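Local coordinates for anthrone oxidase-like protein (Streptomyces ambofaciens, PDB 5F9P) that probably acts as an oxygenase that cleaves a carbon–carbon bond to open ring B of an angucycline-type intermediate during atypical angucycline biosynthesis, at residues Q133-D136 against E137-A141; E199-K202 against A203-R207; Q184-E187 against A188-D191; D191-P194 against Q195-D198. One frame throughout, in Å; residues are numbered along the deposited sequence.

Contact 1: residues Q133-D136 against E137-A141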
loop_
_atom_site.group_PDB
_atom_site.type_symbol
_atom_site.label_atom_id
_atom_site.label_comp_id
_atom_site.label_asym_id
_atom_site.label_seq_id
_atom_site.Cartn_x
_atom_site.Cartn_y
_atom_site.Cartn_z
ATOM N N GLN A 133 0.889 -17.045 15.073
ATOM C CA GLN A 133 1.261 -18.391 14.657
ATOM C C GLN A 133 1.249 -18.531 13.126
ATOM O O GLN A 133 2.118 -19.185 12.546
ATOM C CB GLN A 133 0.331 -19.433 15.301
ATOM C CG GLN A 133 0.752 -20.888 15.057
ATOM C CD GLN A 133 1.931 -21.335 15.935
ATOM O OE1 GLN A 133 2.098 -20.852 17.053
ATOM N NE2 GLN A 133 2.733 -22.269 15.432
ATOM N N GLY A 134 0.271 -17.917 12.467
ATOM C CA GLY A 134 0.085 -18.137 11.041
ATOM C C GLY A 134 0.680 -17.106 10.084
ATOM O O GLY A 134 0.465 -17.191 8.882
ATOM N N GLN A 135 1.441 -16.145 10.594
ATOM C CA GLN A 135 1.973 -15.096 9.727
ATOM C C GLN A 135 2.821 -15.607 8.551
ATOM O O GLN A 135 2.613 -15.188 7.397
ATOM C CB GLN A 135 2.753 -14.044 10.525
ATOM C CG GLN A 135 3.122 -12.830 9.678
ATOM C CD GLN A 135 3.839 -11.742 10.457
ATOM O OE1 GLN A 135 3.424 -10.582 10.446
ATOM N NE2 GLN A 135 4.938 -12.099 11.103
ATOM N N ASP A 136 3.765 -16.508 8.824
ATOM C CA ASP A 136 4.638 -17.012 7.763
ATOM C C ASP A 136 3.847 -17.794 6.729
ATOM O O ASP A 136 4.154 -17.775 5.537
ATOM C CB ASP A 136 5.752 -17.894 8.320
ATOM C CG ASP A 136 6.792 -17.108 9.077
ATOM O OD1 ASP A 136 6.991 -15.910 8.775
ATOM O OD2 ASP A 136 7.417 -17.699 9.982
ATOM N N GLU A 137 2.828 -18.493 7.197
ATOM C CA GLU A 137 1.946 -19.225 6.313
ATOM C C GLU A 137 1.248 -18.254 5.345
ATOM O O GLU A 137 1.210 -18.476 4.132
ATOM C CB GLU A 137 0.923 -19.993 7.155
ATOM C CG GLU A 137 -0.230 -20.597 6.372
ATOM C CD GLU A 137 0.181 -21.809 5.558
ATOM O OE1 GLU A 137 1.397 -22.118 5.514
ATOM O OE2 GLU A 137 -0.719 -22.455 4.977
ATOM N N ALA A 138 0.692 -17.180 5.892
ATOM C CA ALA A 138 0.037 -16.154 5.085
ATOM C C ALA A 138 0.975 -15.584 4.021
ATOM O O ALA A 138 0.589 -15.405 2.873
ATOM C CB ALA A 138 -0.481 -15.029 5.983
ATOM N N LEU A 139 2.204 -15.279 4.426
ATOM C CA LEU A 139 3.183 -14.694 3.523
ATOM C C LEU A 139 3.530 -15.658 2.397
ATOM O O LEU A 139 3.632 -15.271 1.234
ATOM C CB LEU A 139 4.449 -14.328 4.299
ATOM C CG LEU A 139 4.336 -13.155 5.272
ATOM C CD1 LEU A 139 5.604 -13.044 6.122
ATOM C CD2 LEU A 139 4.110 -11.868 4.482
ATOM N N ASP A 140 3.738 -16.921 2.752
ATOM C CA ASP A 140 4.035 -17.928 1.746
ATOM C C ASP A 140 2.876 -18.106 0.777
ATOM O O ASP A 140 3.081 -18.181 -0.433
ATOM C CB ASP A 140 4.383 -19.264 2.387
ATOM C CG ASP A 140 4.949 -20.236 1.387
ATOM O OD1 ASP A 140 6.112 -20.030 0.964
ATOM O OD2 ASP A 140 4.233 -21.189 1.011
ATOM N N ALA A 141 1.657 -18.164 1.308
ATOM C CA ALA A 141 0.472 -18.340 0.473
ATOM C C ALA A 141 0.264 -17.188 -0.500
ATOM O O ALA A 141 -0.071 -17.418 -1.672
ATOM C CB ALA A 141 -0.792 -18.531 1.333
HETATM O O HOH W 1 3.115 -19.462 9.827
#
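The carboxylate of Asp-136 and the peptide carbonyl of Gln-135 are the flat groups that Leu-139 meets. The Asp-136 and Leu-139 side chains run at a slant to one another, Leu-139 CD1 lying 4.1 Å from Asp-136 OD1. Gln-135 O has Leu-139 CG 3.4 Å away, an approach that Leu-139 owes to a chi1 of -70°, which sets CG next to its own backbone N. The same oxygen accepts Leu-139 N at 3.0 Å; Gly-134 O likewise takes Ala-138 N at 3.0 Å, and Asp-136 O takes Asp-140 N at 2.9 Å.

These i to i+4 bonds form the opening turns of helix 135-142. Gly-134, the N-cap, has no side chain to cap with; a water accepts from Glu-137 N at 2.8 Å and donates to Gln-133 O at 2.9 Å. The region belongs by sequence to the antibiotic biosynthesis monooxygenase family, of the dimeric alpha-beta barrel clan, and the helix lies against strands of the closed eight-stranded barrel. Leu-139 meets Val-160 and Val-174 there, while Ala-138 meets Val-130 and, on helix 199-211, Val-211. The carboxylates of Glu-137 and Asp-140 both form salt bridges to Arg-207 of that helix. Asp-136 and Glu-137, in the first turn, would probably interact favourably with the helix dipole; for Glu-137 and Asp-140 the shared arginine should favour the ionised form.

Contact 2: residues E199-K202 against A203-R207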
loop_
_atom_site.group_PDB
_atom_site.type_symbol
_atom_site.label_atom_id
_atom_site.label_comp_id
_atom_site.label_asym_id
_atom_site.label_seq_id
_atom_site.Cartn_x
_atom_site.Cartn_y
_atom_site.Cartn_z
ATOM N N GLU A 199 -6.888 -23.799 -9.403
ATOM C CA GLU A 199 -6.884 -24.516 -8.131
ATOM C C GLU A 199 -5.791 -23.980 -7.208
ATOM O O GLU A 199 -5.914 -24.038 -5.990
ATOM C CB GLU A 199 -6.767 -26.033 -8.343
ATOM C CG GLU A 199 -8.035 -26.670 -8.976
ATOM C CD GLU A 199 -9.259 -26.565 -8.065
ATOM O OE1 GLU A 199 -9.114 -26.928 -6.880
ATOM O OE2 GLU A 199 -10.357 -26.114 -8.516
ATOM N N ALA A 200 -4.726 -23.448 -7.797
ATOM C CA ALA A 200 -3.667 -22.808 -7.016
ATOM C C ALA A 200 -4.191 -21.521 -6.353
ATOM O O ALA A 200 -3.762 -21.156 -5.249
ATOM C CB ALA A 200 -2.449 -22.532 -7.883
ATOM N N ARG A 201 -5.138 -20.847 -7.006
ATOM C CA ARG A 201 -5.776 -19.690 -6.371
ATOM C C ARG A 201 -6.566 -20.117 -5.141
ATOM O O ARG A 201 -6.419 -19.530 -4.073
ATOM C CB ARG A 201 -6.688 -18.928 -7.331
ATOM C CG ARG A 201 -7.613 -17.938 -6.617
ATOM C CD ARG A 201 -8.490 -17.179 -7.590
ATOM N NE ARG A 201 -9.418 -16.274 -6.902
ATOM C CZ ARG A 201 -10.215 -15.410 -7.528
ATOM N NH1 ARG A 201 -10.192 -15.337 -8.858
ATOM N NH2 ARG A 201 -11.021 -14.612 -6.830
ATOM N N LYS A 202 -7.391 -21.149 -5.294
ATOM C CA LYS A 202 -8.197 -21.667 -4.180
ATOM C C LYS A 202 -7.335 -22.097 -2.994
ATOM O O LYS A 202 -7.704 -21.915 -1.833
ATOM C CB LYS A 202 -9.052 -22.850 -4.647
ATOM C CG LYS A 202 -9.967 -22.545 -5.831
ATOM C CD LYS A 202 -10.769 -23.786 -6.220
ATOM C CE LYS A 202 -11.741 -23.505 -7.361
ATOM N NZ LYS A 202 -12.438 -24.754 -7.819
ATOM N N ALA A 203 -6.184 -22.680 -3.293
ATOM C CA ALA A 203 -5.278 -23.132 -2.250
ATOM C C ALA A 203 -4.668 -21.937 -1.533
ATOM O O ALA A 203 -4.610 -21.906 -0.309
ATOM C CB ALA A 203 -4.184 -24.024 -2.840
ATOM N N ALA A 204 -4.219 -20.946 -2.294
ATOM C CA ALA A 204 -3.611 -19.757 -1.683
ATOM C C ALA A 204 -4.626 -19.075 -0.777
ATOM O O ALA A 204 -4.352 -18.795 0.392
ATOM C CB ALA A 204 -3.114 -18.783 -2.763
ATOM N N VAL A 205 -5.815 -18.834 -1.325
ATOM C CA VAL A 205 -6.878 -18.177 -0.587
ATOM C C VAL A 205 -7.286 -18.969 0.660
ATOM O O VAL A 205 -7.535 -18.386 1.711
ATOM C CB VAL A 205 -8.087 -17.890 -1.500
ATOM C CG1 VAL A 205 -9.330 -17.593 -0.680
ATOM C CG2 VAL A 205 -7.757 -16.727 -2.444
ATOM N N GLY A 206 -7.341 -20.291 0.536
ATOM C CA GLY A 206 -7.730 -21.147 1.646
ATOM C C GLY A 206 -6.730 -21.108 2.793
ATOM O O GLY A 206 -7.105 -21.170 3.973
ATOM N N ARG A 207 -5.454 -21.016 2.446
ATOM C CA ARG A 207 -4.390 -20.919 3.439
ATOM C C ARG A 207 -4.454 -19.589 4.192
ATOM O O ARG A 207 -4.354 -19.554 5.411
ATOM C CB ARG A 207 -3.034 -21.110 2.767
ATOM C CG ARG A 207 -2.759 -22.569 2.372
ATOM C CD ARG A 207 -1.535 -22.680 1.469
ATOM N NE ARG A 207 -0.296 -22.405 2.188
ATOM C CZ ARG A 207 0.851 -22.087 1.597
ATOM N NH1 ARG A 207 0.914 -21.995 0.274
ATOM N NH2 ARG A 207 1.930 -21.861 2.330
#
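Glu-199 holds on to the residues that follow it in two ways, through its backbone and through its carboxylate. Its carbonyl O accepts Ala-203 N at 3.0 Å, while OE2 receives Lys-202 NZ in a salt bridge of 2.6 Å, on the syn side and 19° out of the carboxylate plane. The lysine chain, extended beyond CG, is long enough for the same ammonium group to donate also to Pro-194 O in the preceding loop. The other three carbonyls of 199-202 are likewise taken: Ala-200 O by Ala-204 N at 3.0 Å, Arg-201 O by Val-205 N at 2.9 Å, and Lys-202 O by Gly-206 N at 2.9 Å.

This is the regular start of helix 199-211, where Glu-199 and Lys-202 make the familiar i to i+3 pairing of opposite charges. The N-H of Ala-200, in the first turn, is capped by Asp-198 OD1. Arg-201 sends its guanidinium back to the preceding helix, giving hydrogen bonds to the carbonyls of Tyr-189 and Arg-190 and a cation-pi contact to the Tyr-189 ring. Apolar contact within the helix is slight. Val-205 has CG1 anti to the backbone N (chi1 163°), which leaves CG2 to lie 3.5 Å from Arg-201 O and 4.3 Å from Arg-201 CG.

Contact 3: residues Q184-E187 against A188-D191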
loop_
_atom_site.group_PDB
_atom_site.type_symbol
_atom_site.label_atom_id
_atom_site.label_comp_id
_atom_site.label_asym_id
_atom_site.label_seq_id
_atom_site.Cartn_x
_atom_site.Cartn_y
_atom_site.Cartn_z
ATOM N N GLN A 184 -11.690 -3.118 -14.927
ATOM C CA GLN A 184 -12.402 -4.212 -15.586
ATOM C C GLN A 184 -11.644 -5.527 -15.513
ATOM O O GLN A 184 -12.217 -6.553 -15.189
ATOM C CB GLN A 184 -12.721 -3.843 -17.042
ATOM C CG GLN A 184 -13.795 -2.744 -17.188
ATOM C CD GLN A 184 -13.350 -1.349 -16.693
ATOM O OE1 GLN A 184 -12.196 -0.926 -16.884
ATOM N NE2 GLN A 184 -14.285 -0.627 -16.065
ATOM N N ALA A 185 -10.353 -5.496 -15.819
ATOM C CA ALA A 185 -9.518 -6.685 -15.708
ATOM C C ALA A 185 -9.470 -7.210 -14.263
ATOM O O ALA A 185 -9.507 -8.424 -14.026
ATOM C CB ALA A 185 -8.110 -6.386 -16.213
ATOM N N TRP A 186 -9.374 -6.303 -13.294
ATOM C CA TRP A 186 -9.344 -6.720 -11.893
ATOM C C TRP A 186 -10.643 -7.417 -11.483
ATOM O O TRP A 186 -10.621 -8.498 -10.891
ATOM C CB TRP A 186 -9.049 -5.534 -10.958
ATOM C CG TRP A 186 -9.571 -5.723 -9.541
ATOM C CD1 TRP A 186 -10.544 -4.994 -8.922
ATOM C CD2 TRP A 186 -9.149 -6.720 -8.589
ATOM N NE1 TRP A 186 -10.745 -5.463 -7.638
ATOM C CE2 TRP A 186 -9.908 -6.525 -7.413
ATOM C CE3 TRP A 186 -8.207 -7.755 -8.617
ATOM C CZ2 TRP A 186 -9.751 -7.325 -6.276
ATOM C CZ3 TRP A 186 -8.057 -8.558 -7.476
ATOM C CH2 TRP A 186 -8.828 -8.334 -6.331
ATOM N N GLU A 187 -11.773 -6.792 -11.786
ATOM C CA GLU A 187 -13.049 -7.311 -11.306
ATOM C C GLU A 187 -13.405 -8.627 -12.000
ATOM O O GLU A 187 -14.039 -9.494 -11.401
ATOM C CB GLU A 187 -14.151 -6.258 -11.450
ATOM C CG GLU A 187 -13.844 -4.998 -10.655
ATOM C CD GLU A 187 -14.940 -3.967 -10.741
ATOM O OE1 GLU A 187 -15.674 -3.966 -11.745
ATOM O OE2 GLU A 187 -15.070 -3.159 -9.800
ATOM N N ALA A 188 -12.975 -8.779 -13.250
ATOM C CA ALA A 188 -13.135 -10.057 -13.940
ATOM C C ALA A 188 -12.439 -11.171 -13.167
ATOM O O ALA A 188 -13.014 -12.234 -12.951
ATOM C CB ALA A 188 -12.611 -9.978 -15.371
ATOM N N TYR A 189 -11.198 -10.931 -12.753
ATOM C CA TYR A 189 -10.478 -11.889 -11.918
ATOM C C TYR A 189 -11.125 -12.052 -10.546
ATOM O O TYR A 189 -11.434 -13.167 -10.126
ATOM C CB TYR A 189 -9.002 -11.491 -11.752
ATOM C CG TYR A 189 -8.280 -12.341 -10.725
ATOM C CD1 TYR A 189 -7.898 -13.647 -11.018
ATOM C CD2 TYR A 189 -7.995 -11.845 -9.453
ATOM C CE1 TYR A 189 -7.235 -14.437 -10.076
ATOM C CE2 TYR A 189 -7.346 -12.629 -8.506
ATOM C CZ TYR A 189 -6.975 -13.923 -8.820
ATOM O OH TYR A 189 -6.328 -14.692 -7.874
ATOM N N ARG A 190 -11.324 -10.938 -9.850
ATOM C CA ARG A 190 -11.900 -10.958 -8.514
ATOM C C ARG A 190 -13.138 -11.852 -8.465
ATOM O O ARG A 190 -13.312 -12.642 -7.532
ATOM C CB ARG A 190 -12.277 -9.542 -8.082
ATOM C CG ARG A 190 -12.855 -9.432 -6.681
ATOM C CD ARG A 190 -13.495 -8.059 -6.457
ATOM N NE ARG A 190 -14.674 -7.868 -7.300
ATOM C CZ ARG A 190 -15.298 -6.702 -7.478
ATOM N NH1 ARG A 190 -14.851 -5.598 -6.878
ATOM N NH2 ARG A 190 -16.363 -6.636 -8.270
ATOM N N ASP A 191 -13.977 -11.732 -9.490
ATOM C CA ASP A 191 -15.312 -12.322 -9.469
ATOM C C ASP A 191 -15.405 -13.685 -10.151
ATOM O O ASP A 191 -16.510 -14.178 -10.374
ATOM C CB ASP A 191 -16.347 -11.347 -10.075
ATOM C CG ASP A 191 -16.536 -10.089 -9.227
ATOM O OD1 ASP A 191 -16.313 -10.165 -7.999
ATOM O OD2 ASP A 191 -16.892 -9.020 -9.778
HETATM O O HOH W 2 -12.542 -4.624 -5.453
HETATM O O HOH W 3 -16.184 -2.712 -7.358
#
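Glu-187 and Asp-191 share the guanidinium of Arg-190 very unequally. Asp-191 is gripped side-on, NE reaching OD1 at 2.9 Å and NH2 reaching OD2 at 2.9 Å, with OD2 close to the guanidinium plane. Glu-187 lies alongside with its CG over one face of the guanidinium; its OE2 is 3.8 Å from NH1, a long salt bridge in which no N-H points at the oxygen. That carboxylate has a stronger partner in Lys-183, and a water joins OE2 to Arg-190 NH1. A second water, in the plane of the indole at its edge, bridges Trp-186 NE1 and the same NH1.

The three charged residues thus form a salt-bridge network at the C-terminal end of helix 183-190, whose last turns keep regular backbone bonds such as Arg-190 N to Trp-186 O at 2.7 Å. Beneath the charges comes packing. Arg-190 CB makes a CH-pi contact over the six-membered ring of Trp-186, 3.9 Å from its centroid; with the chain bent at chi3 (66°), the guanidinium plane stands 75° from the indole. On the same side of the indole, Trp-186 CZ3 lies at the edge of the Tyr-189 ring, 3.8 Å from CD2, and both rings meet Trp-180.

Contact 4: residues D191-P194 against Q195-D198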
loop_
_atom_site.group_PDB
_atom_site.type_symbol
_atom_site.label_atom_id
_atom_site.label_comp_id
_atom_site.label_asym_id
_atom_site.label_seq_id
_atom_site.Cartn_x
_atom_site.Cartn_y
_atom_site.Cartn_z
ATOM N N ASP A 191 -13.977 -11.732 -9.490
ATOM C CA ASP A 191 -15.312 -12.322 -9.469
ATOM C C ASP A 191 -15.405 -13.685 -10.151
ATOM O O ASP A 191 -16.510 -14.178 -10.374
ATOM C CB ASP A 191 -16.347 -11.347 -10.075
ATOM C CG ASP A 191 -16.536 -10.089 -9.227
ATOM O OD1 ASP A 191 -16.313 -10.165 -7.999
ATOM O OD2 ASP A 191 -16.892 -9.020 -9.778
ATOM N N GLN A 192 -14.269 -14.297 -10.489
ATOM C CA GLN A 192 -14.303 -15.621 -11.092
ATOM C C GLN A 192 -15.156 -16.540 -10.227
ATOM O O GLN A 192 -15.053 -16.507 -9.001
ATOM C CB GLN A 192 -12.901 -16.219 -11.198
ATOM C CG GLN A 192 -12.030 -15.614 -12.278
ATOM C CD GLN A 192 -10.625 -16.185 -12.277
ATOM O OE1 GLN A 192 -10.136 -16.680 -11.256
ATOM N NE2 GLN A 192 -9.961 -16.114 -13.428
ATOM N N ALA A 193 -15.989 -17.354 -10.869
ATOM C CA ALA A 193 -16.733 -18.404 -10.183
ATOM C C ALA A 193 -15.800 -19.590 -9.982
ATOM O O ALA A 193 -14.771 -19.686 -10.651
ATOM C CB ALA A 193 -17.940 -18.815 -11.004
ATOM N N PRO A 194 -16.161 -20.502 -9.067
ATOM C CA PRO A 194 -15.320 -21.647 -8.715
ATOM C C PRO A 194 -14.823 -22.417 -9.916
ATOM O O PRO A 194 -13.664 -22.842 -9.928
ATOM C CB PRO A 194 -16.262 -22.502 -7.862
ATOM C CG PRO A 194 -17.060 -21.498 -7.156
ATOM C CD PRO A 194 -17.348 -20.436 -8.198
ATOM N N GLN A 195 -15.668 -22.569 -10.929
ATOM C CA GLN A 195 -15.264 -23.292 -12.135
ATOM C C GLN A 195 -14.126 -22.598 -12.876
ATOM O O GLN A 195 -13.329 -23.250 -13.565
ATOM C CB GLN A 195 -16.458 -23.520 -13.076
ATOM C CG GLN A 195 -17.416 -22.318 -13.250
ATOM C CD GLN A 195 -18.442 -22.192 -12.119
ATOM O OE1 GLN A 195 -18.345 -22.877 -11.103
ATOM N NE2 GLN A 195 -19.434 -21.312 -12.303
ATOM N N ASP A 196 -14.029 -21.277 -12.731
ATOM C CA ASP A 196 -13.035 -20.536 -13.511
ATOM C C ASP A 196 -11.786 -20.149 -12.751
ATOM O O ASP A 196 -10.831 -19.646 -13.340
ATOM C CB ASP A 196 -13.669 -19.313 -14.162
ATOM C CG ASP A 196 -14.740 -19.701 -15.147
ATOM O OD1 ASP A 196 -14.394 -20.402 -16.121
ATOM O OD2 ASP A 196 -15.917 -19.344 -14.928
ATOM N N GLN A 197 -11.795 -20.386 -11.444
ATOM C CA GLN A 197 -10.627 -20.139 -10.618
ATOM C C GLN A 197 -9.601 -21.250 -10.787
ATOM O O GLN A 197 -9.944 -22.433 -10.807
ATOM C CB GLN A 197 -11.026 -20.059 -9.150
ATOM C CG GLN A 197 -11.917 -18.890 -8.789
ATOM C CD GLN A 197 -12.131 -18.788 -7.289
ATOM O OE1 GLN A 197 -11.352 -19.332 -6.500
ATOM N NE2 GLN A 197 -13.191 -18.101 -6.889
ATOM N N ASP A 198 -8.339 -20.861 -10.885
ATOM C CA ASP A 198 -7.230 -21.810 -10.805
ATOM C C ASP A 198 -7.251 -22.522 -9.442
ATOM O O ASP A 198 -7.594 -21.913 -8.436
ATOM C CB ASP A 198 -5.905 -21.063 -10.967
ATOM C CG ASP A 198 -4.784 -21.964 -11.439
ATOM O OD1 ASP A 198 -4.311 -22.820 -10.642
ATOM O OD2 ASP A 198 -4.381 -21.807 -12.615
HETATM O O HOH W 4 -7.742 -18.101 -11.052
HETATM O O HOH W 5 -16.467 -16.912 -13.783
#
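This is a local turn contact at the surface, in the connection that leads from helix 183-190 to helix 199-211. Its motif is a pair of overlapping beta turns of type I character, covering 193-196 and 194-197: Pro-194 and Gln-195 form the corners of the first, Gln-195 and Asp-196 those of the second. The first turn is closed by Asp-196 N, which donates to Ala-193 O at 2.7 Å. The second depends on a weak bond from Gln-197 N to Pro-194 O, and the same N-H has a second weak bond to Ala-193 O, one residue further back.

Side chains brace the turn from both ends. The extended Gln-197 chain carries its amide back across the mouth of the turn, where NE2 donates to Gln-192 O at 3.2 Å in an almost straight bond (174°), though it arrives 47° out of the carbonyl plane. Gln-197 CG packs on Gln-192 CB at 3.7 Å. Gln-195 takes the less usual chi1 of 42°, placing CG between N and carbonyl carbon; with its chain bent at chi2, the amide folds back beside Pro-194 and approaches the methyl of Ala-193. Asp-198, the N-cap of the next helix, ends the connection.

Two waters complete the arrangement. One accepts from Ala-193 N and donates to Asp-196 OD2 at 2.7 Å; the other donates to Gln-192 OE1 at 2.8 Å and accepts from Asp-198 N, also at 2.8 Å.

All four contacts are local, yet their chemistry follows their place in the fold. Contact 1 is partly buried, one flank of its helix lying on the barrel strands, while contacts 2, 3 and 4 are surface contacts. Contacts 1 to 3 share helical backbone bonds, but contact 2 adds a charge pair at a helix start, and contact 3 a charge network and aromatic packing at a helix C-terminus. Contact 4 is a turn that draws on glutamine amides and waters; it joins the helices of contacts 3 and 2, sharing Asp-191 with the former. Arg-207 ties contact 2 to contact 1, and Arg-201 ties it to contact 3. Contacts 1 and 3 do not touch, their centres about 25 Å apart.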